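Local coordinates for HNH nuclease domain-containing protein (Streptomyces coelicolor, PDB 5ZMO), which binds phosphorothioated DNA through its sulfur-binding domain, the part crystallised here, and probably cleaves it as a type IV restriction endonuclease with an HNH nuclease domain, at residues A[14-18]-A[142-146]; A[85-91]-A[113-119]. All coordinates share one frame; numbering follows the deposited sequence.

Contact 1. Residues A[14-18]-A[142-146]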
ATOM      1  N   GLY A  14       6.126  -6.032   9.069  1.00 25.79           N
ATOM      2  CA  GLY A  14       7.332  -5.578   9.792  1.00 27.17           C
ATOM      3  C   GLY A  14       8.655  -5.870   9.045  1.00 28.51           C
ATOM      4  O   GLY A  14       9.662  -5.202   9.305  1.00 33.42           O
ATOM      5  N   ASP A  15       8.652  -6.848   8.152  1.00 28.56           N
ATOM      6  CA  ASP A  15       9.818  -7.118   7.257  1.00 34.21           C
ATOM      7  C   ASP A  15       9.943  -6.141   6.090  1.00 32.87           C
ATOM      8  O   ASP A  15      10.901  -6.235   5.324  1.00 37.75           O
ATOM      9  CB  ASP A  15       9.739  -8.529   6.656  1.00 34.92           C
ATOM     10  CG  ASP A  15       9.966  -9.650   7.687  1.00 38.66           C
ATOM     11  OD1 ASP A  15      10.417  -9.385   8.826  1.00 39.25           O
ATOM     12  OD2 ASP A  15       9.644 -10.813   7.331  1.00 42.77           O
ATOM     13  N   VAL A  16       8.965  -5.273   5.877  1.00 27.44           N
ATOM     14  CA  VAL A  16       9.108  -4.211   4.887  1.00 30.08           C
ATOM     15  C   VAL A  16      10.049  -3.165   5.502  1.00 33.00           C
ATOM     16  O   VAL A  16       9.650  -2.461   6.467  1.00 29.39           O
ATOM     17  CB  VAL A  16       7.768  -3.557   4.481  1.00 29.29           C
ATOM     18  CG1 VAL A  16       8.027  -2.378   3.526  1.00 32.47           C
ATOM     19  CG2 VAL A  16       6.875  -4.558   3.798  1.00 30.86           C
ATOM     20  N   ARG A  17      11.272  -3.040   4.953  1.00 27.65           N
ATOM     21  CA  ARG A  17      12.251  -2.109   5.483  1.00 30.22           C
ATOM     22  C   ARG A  17      12.770  -1.281   4.307  1.00 29.61           C
ATOM     23  O   ARG A  17      13.714  -1.706   3.670  1.00 26.40           O
ATOM     24  CB  ARG A  17      13.450  -2.842   6.076  1.00 37.22           C
ATOM     25  CG  ARG A  17      13.168  -3.735   7.258  1.00 45.68           C
ATOM     26  CD  ARG A  17      12.654  -2.997   8.475  1.00 52.28           C
ATOM     27  NE  ARG A  17      12.549  -3.763   9.738  1.00 58.76           N
ATOM     28  CZ  ARG A  17      12.774  -5.074   9.981  1.00 58.99           C
ATOM     29  NH1 ARG A  17      13.162  -5.994   9.079  1.00 63.89           N
ATOM     30  NH2 ARG A  17      12.581  -5.497  11.234  1.00 61.19           N
ATOM     31  N   PRO A  18      12.151  -0.142   4.004  1.00 25.72           N
ATOM     32  CA  PRO A  18      12.546   0.578   2.780  1.00 24.41           C
ATOM     33  C   PRO A  18      13.913   1.202   2.940  1.00 22.85           C
ATOM     34  O   PRO A  18      14.351   1.406   4.041  1.00 25.27           O
ATOM     35  CB  PRO A  18      11.507   1.660   2.651  1.00 25.85           C
ATOM     36  CG  PRO A  18      10.329   1.142   3.439  1.00 23.53           C
ATOM     37  CD  PRO A  18      10.937   0.436   4.600  1.00 26.45           C
ATOM     38  N   ALA A 142       3.810   4.089  13.842  1.00 26.75           N
ATOM     39  CA  ALA A 142       4.879   4.312  14.835  1.00 28.63           C
ATOM     40  C   ALA A 142       6.210   4.333  14.173  1.00 28.01           C
ATOM     41  O   ALA A 142       7.072   5.148  14.519  1.00 29.26           O
ATOM     42  CB  ALA A 142       4.886   3.262  15.919  1.00 29.44           C
ATOM     43  N   ARG A 143       6.400   3.465  13.188  1.00 27.34           N
ATOM     44  CA  ARG A 143       7.694   3.413  12.548  1.00 26.92           C
ATOM     45  C   ARG A 143       7.958   4.517  11.524  1.00 28.93           C
ATOM     46  O   ARG A 143       9.090   4.958  11.376  1.00 28.11           O
ATOM     47  CB  ARG A 143       7.891   2.019  11.904  1.00 29.92           C
ATOM     48  CG  ARG A 143       9.267   1.787  11.366  1.00 38.02           C
ATOM     49  CD  ARG A 143       9.449   0.372  10.834  1.00 44.32           C
ATOM     50  NE  ARG A 143       9.432  -0.678  11.854  1.00 49.74           N
ATOM     51  CZ  ARG A 143       9.502  -1.985  11.567  1.00 62.79           C
ATOM     52  NH1 ARG A 143       9.575  -2.417  10.292  1.00 63.32           N
ATOM     53  NH2 ARG A 143       9.501  -2.879  12.556  1.00 73.52           N
ATOM     54  N   TYR A 144       6.952   4.888  10.733  1.00 26.96           N
ATOM     55  CA  TYR A 144       7.132   5.805   9.604  1.00 25.13           C
ATOM     56  C   TYR A 144       6.480   7.180   9.725  1.00 26.87           C
ATOM     57  O   TYR A 144       6.775   8.029   8.914  1.00 28.06           O
ATOM     58  CB  TYR A 144       6.586   5.130   8.323  1.00 26.47           C
ATOM     59  CG  TYR A 144       7.331   3.848   8.047  1.00 26.72           C
ATOM     60  CD1 TYR A 144       8.669   3.891   7.711  1.00 32.65           C
ATOM     61  CD2 TYR A 144       6.719   2.600   8.224  1.00 28.26           C
ATOM     62  CE1 TYR A 144       9.391   2.698   7.495  1.00 34.35           C
ATOM     63  CE2 TYR A 144       7.432   1.414   8.014  1.00 29.76           C
ATOM     64  CZ  TYR A 144       8.764   1.501   7.647  1.00 31.41           C
ATOM     65  OH  TYR A 144       9.444   0.328   7.413  1.00 34.77           O
ATOM     66  N   PHE A 145       5.491   7.339  10.615  1.00 27.31           N
ATOM     67  CA  PHE A 145       4.730   8.588  10.770  1.00 31.88           C
ATOM     68  C   PHE A 145       4.656   8.886  12.238  1.00 32.13           C
ATOM     69  O   PHE A 145       3.576   9.127  12.786  1.00 33.15           O
ATOM     70  CB  PHE A 145       3.321   8.457  10.157  1.00 31.00           C
ATOM     71  CG  PHE A 145       3.343   8.245   8.728  1.00 29.57           C
ATOM     72  CD1 PHE A 145       3.633   9.291   7.889  1.00 32.94           C
ATOM     73  CD2 PHE A 145       3.105   6.965   8.183  1.00 30.16           C
ATOM     74  CE1 PHE A 145       3.744   9.068   6.530  1.00 30.50           C
ATOM     75  CE2 PHE A 145       3.214   6.753   6.822  1.00 35.78           C
ATOM     76  CZ  PHE A 145       3.508   7.818   5.993  1.00 33.35           C
ATOM     77  N   HIS A 146       5.820   8.836  12.880  1.00 30.31           N
ATOM     78  CA  HIS A 146       5.904   8.899  14.327  1.00 40.63           C
ATOM     79  C   HIS A 146       5.402  10.259  14.803  1.00 41.23           C
ATOM     80  O   HIS A 146       4.694  10.333  15.801  1.00 37.50           O
ATOM     81  CB  HIS A 146       7.342   8.660  14.788  1.00 45.24           C
ATOM     82  CG  HIS A 146       7.494   8.565  16.276  1.00 61.85           C
ATOM     83  ND1 HIS A 146       8.582   9.091  16.952  1.00 64.22           N
ATOM     84  CD2 HIS A 146       6.688   8.020  17.221  1.00 65.19           C
ATOM     85  CE1 HIS A 146       8.445   8.861  18.243  1.00 62.91           C
ATOM     86  NE2 HIS A 146       7.298   8.228  18.435  1.00 68.43           N
TER

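Contact 2. Residues A[85-91]-A[113-119]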
ATOM      1  N   ASP A  85       5.356 -10.428  -0.340  1.00 30.10           N
ATOM      2  CA  ASP A  85       4.314 -11.409   0.024  1.00 28.85           C
ATOM      3  C   ASP A  85       3.138 -10.713   0.668  1.00 25.87           C
ATOM      4  O   ASP A  85       2.486 -11.318   1.517  1.00 25.25           O
ATOM      5  CB  ASP A  85       4.842 -12.523   0.960  1.00 33.83           C
ATOM      6  CG  ASP A  85       6.001 -13.299   0.344  1.00 44.86           C
ATOM      7  OD1 ASP A  85       5.987 -13.475  -0.899  1.00 47.27           O
ATOM      8  OD2 ASP A  85       6.925 -13.707   1.087  1.00 51.27           O
ATOM      9  N   LEU A  86       2.871  -9.474   0.260  1.00 24.71           N
ATOM     10  CA  LEU A  86       1.776  -8.664   0.852  1.00 23.56           C
ATOM     11  C   LEU A  86       0.737  -8.214  -0.138  1.00 23.80           C
ATOM     12  O   LEU A  86      -0.194  -7.444   0.206  1.00 24.54           O
ATOM     13  CB  LEU A  86       2.421  -7.462   1.539  1.00 24.85           C
ATOM     14  CG  LEU A  86       3.112  -7.753   2.847  1.00 24.75           C
ATOM     15  CD1 LEU A  86       4.057  -6.623   3.262  1.00 25.41           C
ATOM     16  CD2 LEU A  86       2.001  -7.999   3.901  1.00 25.15           C
ATOM     17  N   TRP A  87       0.849  -8.656  -1.380  1.00 23.17           N
ATOM     18  CA  TRP A  87       0.086  -8.043  -2.451  1.00 23.04           C
ATOM     19  C   TRP A  87      -0.103  -8.960  -3.643  1.00 24.48           C
ATOM     20  O   TRP A  87       0.763  -9.785  -3.899  1.00 26.61           O
ATOM     21  CB  TRP A  87       0.768  -6.745  -2.840  1.00 22.86           C
ATOM     22  CG  TRP A  87       0.020  -5.720  -3.574  1.00 21.80           C
ATOM     23  CD1 TRP A  87       0.241  -5.350  -4.885  1.00 23.48           C
ATOM     24  CD2 TRP A  87      -0.970  -4.819  -3.086  1.00 21.95           C
ATOM     25  NE1 TRP A  87      -0.563  -4.329  -5.237  1.00 23.58           N
ATOM     26  CE2 TRP A  87      -1.289  -3.933  -4.144  1.00 22.07           C
ATOM     27  CE3 TRP A  87      -1.604  -4.635  -1.837  1.00 25.12           C
ATOM     28  CZ2 TRP A  87      -2.239  -2.929  -4.028  1.00 23.80           C
ATOM     29  CZ3 TRP A  87      -2.507  -3.608  -1.705  1.00 24.71           C
ATOM     30  CH2 TRP A  87      -2.820  -2.741  -2.803  1.00 25.14           C
ATOM     31  N   CYS A  88      -1.224  -8.785  -4.337  1.00 26.06           N
ATOM     32  CA  CYS A  88      -1.565  -9.604  -5.530  1.00 27.61           C
ATOM     33  C   CYS A  88      -1.897  -8.656  -6.662  1.00 25.47           C
ATOM     34  O   CYS A  88      -2.685  -7.747  -6.475  1.00 27.51           O
ATOM     35  CB  CYS A  88      -2.842 -10.415  -5.279  1.00 30.65           C
ATOM     36  SG  CYS A  88      -2.697 -11.452  -3.831  1.00 42.26           S
ATOM     37  N   VAL A  89      -1.339  -8.885  -7.838  1.00 27.06           N
ATOM     38  CA  VAL A  89      -1.668  -8.117  -9.027  1.00 25.53           C
ATOM     39  C   VAL A  89      -2.229  -9.108 -10.066  1.00 26.23           C
ATOM     40  O   VAL A  89      -1.553 -10.004 -10.466  1.00 26.58           O
ATOM     41  CB  VAL A  89      -0.425  -7.364  -9.589  1.00 25.31           C
ATOM     42  CG1 VAL A  89      -0.773  -6.669 -10.881  1.00 25.64           C
ATOM     43  CG2 VAL A  89       0.127  -6.300  -8.613  1.00 25.92           C
ATOM     44  N   GLU A  90      -3.476  -8.968 -10.442  1.00 24.66           N
ATOM     45  CA  GLU A  90      -4.094  -9.818 -11.479  1.00 28.00           C
ATOM     46  C   GLU A  90      -3.542  -9.401 -12.856  1.00 32.08           C
ATOM     47  O   GLU A  90      -3.123  -8.251 -13.048  1.00 29.50           O
ATOM     48  CB  GLU A  90      -5.603  -9.635 -11.550  1.00 34.65           C
ATOM     49  CG  GLU A  90      -6.412 -10.035 -10.364  1.00 39.00           C
ATOM     50  CD  GLU A  90      -7.907 -10.173 -10.739  1.00 47.58           C
ATOM     51  OE1 GLU A  90      -8.527 -11.185 -10.336  1.00 52.79           O
ATOM     52  OE2 GLU A  90      -8.464  -9.303 -11.473  1.00 50.35           O
ATOM     53  N   GLN A  91      -3.529 -10.339 -13.808  1.00 31.53           N
ATOM     54  CA  GLN A  91      -3.108 -10.033 -15.201  1.00 31.19           C
ATOM     55  C   GLN A  91      -1.672  -9.598 -15.250  1.00 30.05           C
ATOM     56  O   GLN A  91      -1.303  -8.838 -16.180  1.00 31.66           O
ATOM     57  CB  GLN A  91      -4.005  -8.975 -15.865  1.00 32.19           C
ATOM     58  CG  GLN A  91      -5.510  -9.230 -15.825  1.00 34.76           C
ATOM     59  CD  GLN A  91      -6.299  -8.208 -16.651  1.00 36.88           C
ATOM     60  OE1 GLN A  91      -6.425  -8.348 -17.872  1.00 42.32           O
ATOM     61  NE2 GLN A  91      -6.784  -7.158 -16.016  1.00 34.74           N
ATOM     62  N   ASP A 113      -4.827  -1.936 -16.978  1.00 28.00           N
ATOM     63  CA  ASP A 113      -5.582  -1.547 -15.777  1.00 25.70           C
ATOM     64  C   ASP A 113      -5.859  -2.751 -14.895  1.00 24.80           C
ATOM     65  O   ASP A 113      -7.047  -3.049 -14.621  1.00 25.10           O
ATOM     66  CB  ASP A 113      -6.881  -0.827 -16.120  1.00 26.50           C
ATOM     67  CG  ASP A 113      -7.400   0.008 -14.983  1.00 28.66           C
ATOM     68  OD1 ASP A 113      -6.657   0.135 -13.981  1.00 28.85           O
ATOM     69  OD2 ASP A 113      -8.513   0.581 -15.073  1.00 31.29           O
ATOM     70  N   PRO A 114      -4.809  -3.483 -14.507  1.00 24.85           N
ATOM     71  CA  PRO A 114      -4.961  -4.679 -13.665  1.00 25.85           C
ATOM     72  C   PRO A 114      -5.524  -4.388 -12.313  1.00 28.54           C
ATOM     73  O   PRO A 114      -5.246  -3.314 -11.751  1.00 25.47           O
ATOM     74  CB  PRO A 114      -3.557  -5.165 -13.476  1.00 26.07           C
ATOM     75  CG  PRO A 114      -2.752  -3.926 -13.517  1.00 26.95           C
ATOM     76  CD  PRO A 114      -3.388  -3.114 -14.597  1.00 26.01           C
ATOM     77  N   SER A 115      -6.324  -5.325 -11.797  1.00 27.47           N
ATOM     78  CA  SER A 115      -6.759  -5.206 -10.418  1.00 30.53           C
ATOM     79  C   SER A 115      -5.721  -5.755  -9.440  1.00 28.99           C
ATOM     80  O   SER A 115      -4.905  -6.592  -9.761  1.00 28.26           O
ATOM     81  CB  SER A 115      -8.152  -5.799 -10.235  1.00 31.68           C
ATOM     82  OG  SER A 115      -9.103  -4.902 -10.757  1.00 31.03           O
ATOM     83  N   ALA A 116      -5.672  -5.209  -8.223  1.00 25.27           N
ATOM     84  CA  ALA A 116      -4.734  -5.662  -7.282  1.00 24.54           C
ATOM     85  C   ALA A 116      -5.205  -5.310  -5.902  1.00 23.97           C
ATOM     86  O   ALA A 116      -6.100  -4.473  -5.752  1.00 24.05           O
ATOM     87  CB  ALA A 116      -3.381  -5.010  -7.492  1.00 27.50           C
ATOM     88  N   GLY A 117      -4.559  -5.973  -4.946  1.00 24.75           N
ATOM     89  CA  GLY A 117      -4.768  -5.681  -3.529  1.00 24.85           C
ATOM     90  C   GLY A 117      -4.180  -6.733  -2.629  1.00 24.66           C
ATOM     91  O   GLY A 117      -3.278  -7.496  -2.999  1.00 20.78           O
ATOM     92  N   LEU A 118      -4.618  -6.707  -1.366  1.00 21.67           N
ATOM     93  CA  LEU A 118      -4.071  -7.613  -0.354  1.00 23.28           C
ATOM     94  C   LEU A 118      -4.378  -9.079  -0.760  1.00 23.89           C
ATOM     95  O   LEU A 118      -5.327  -9.343  -1.485  1.00 23.17           O
ATOM     96  CB  LEU A 118      -4.714  -7.339   1.021  1.00 23.93           C
ATOM     97  CG  LEU A 118      -4.360  -5.951   1.577  1.00 24.79           C
ATOM     98  CD1 LEU A 118      -5.239  -5.674   2.790  1.00 27.18           C
ATOM     99  CD2 LEU A 118      -2.925  -5.764   1.965  1.00 25.95           C
ATOM    100  N   ARG A 119      -3.543  -9.976  -0.283  1.00 23.55           N
ATOM    101  CA  ARG A 119      -3.853 -11.420  -0.303  1.00 26.63           C
ATOM    102  C   ARG A 119      -5.203 -11.730   0.401  1.00 26.48           C
ATOM    103  O   ARG A 119      -5.582 -11.027   1.332  1.00 25.84           O
ATOM    104  CB  ARG A 119      -2.762 -12.168   0.364  1.00 28.45           C
ATOM    105  CG  ARG A 119      -1.492 -12.269  -0.470  1.00 33.57           C
ATOM    106  CD  ARG A 119      -0.262 -12.210   0.391  1.00 40.97           C
ATOM    107  NE  ARG A 119       0.377 -13.471   0.752  1.00 52.93           N
ATOM    108  CZ  ARG A 119       0.116 -14.222   1.825  1.00 55.81           C
ATOM    109  NH1 ARG A 119       0.822 -15.322   2.020  1.00 64.38           N
ATOM    110  NH2 ARG A 119      -0.852 -13.935   2.684  1.00 51.40           N
TER
HETATM  111  O   HOH W   1      -1.742  -9.105   1.780  1.00 27.13           O
HETATM  112  O   HOH W   2      -7.526  -7.367 -13.508  1.00 35.33           O
HETATM  113  O   HOH W   3      -8.179  -4.973 -16.397  1.00 34.20           O

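Contact 1. Residues A[14-18]-A[142-146]
Arg143 and Tyr144, the last two residues of helix 130-144, reach side by side to the loop 14-18. The more buried, closely packed part lies round Tyr144, whose OH is 3.2 Å from Pro18 CD. Val16 O lies 3.0 Å from Tyr144 OH, at the edge of the phenol ring. The ring is backed on one face by Arg143 CG, 3.7 Å above its plane, and Leu27 and Pro30 also touch it. Within the sulfur-binding domain this joins the C-terminal end of helix 130-144 to the linker between helix 9-14 and the strand pair 20-21/24-25, where Pro18 packs on a DNA phosphate. A leucine in place of Tyr144 would probably take the hydroxyl from beside Val16 O and leave Pro18 CD with less to pack on. The solvent side holds the two exposed arginines, and a single hydrogen bond fixes it. Arg143, extended until its bend at chi3 (-68°), donates NH1 to Gly14 O at 3.0 Å, nearly straight at 167° and almost exactly within the guanidinium plane. Over this same oxygen lies one face of the Arg17 guanidinium, and the two arginines come close, with Arg17 NE 3.3 Å from Arg143 NH1, two donors of like charge.

Contact 2. Residues A[85-91]-A[113-119]
The Trp87 indole lies with one face on the backbone of Gly117, whose CA sits 3.5 Å from the centroid of the six-membered ring and 9° off its normal, a CH-pi contact. The two residues belong to neighbouring parts of a three-stranded antiparallel sheet, in which 115-117 is the middle strand, flanked by 47-49 and by 88-89, an outer strand within the chain. The same indole face also carries Ala116 C, offset toward the rim, while Ala116 CB meets NE1 obliquely at 3.7 Å and Leu118 CD2 approaches CE3. CG anti to the backbone N (chi1 -161°) lays the indole across the backbone of Gly117, and the ring also touches Leu32 and Ala36 of helix 28-41. Cys88 and Gly117 are the hydrogen-bonded pair, joined both ways: Cys88 N to Gly117 O at 2.8 Å and Gly117 N to Cys88 O. Glu90 N continues the ladder to Ser115 O. Val89 and Ala116 make the non-hydrogen-bonded pair on the face packed against helix 70-83, Val89 CG1 also meeting Pro114 CB. Cys88 lies on the other face, SG against Arg119 CG. The Arg119 chain, doubly bent, brings CD against Asp85 O, while its NH2 is taken by Asp121 and Asp122. At the far end one water accepts from Gln91 NE2 and Ser115 N and donates to Glu90 OE2, 3.0 Å away.

How the contacts relate
Contact 2 is nested in sequence within the long loop that contact 1 closes, and the two stand on opposite sides of the chain's centre, 21 Å apart between centres. They nevertheless touch: Val16 CG2 of contact 1 packs on Leu86 CD1 of contact 2 at 3.5 Å, so the loop after helix 9-14 touches the turn that follows helix 70-83. Helix 28-41 touches both contacts. Contact 1 is nearer the DNA, about 5 Å at its closest atom against about 9 Å for contact 2, and of the two it is contact 1 that reaches the DNA backbone.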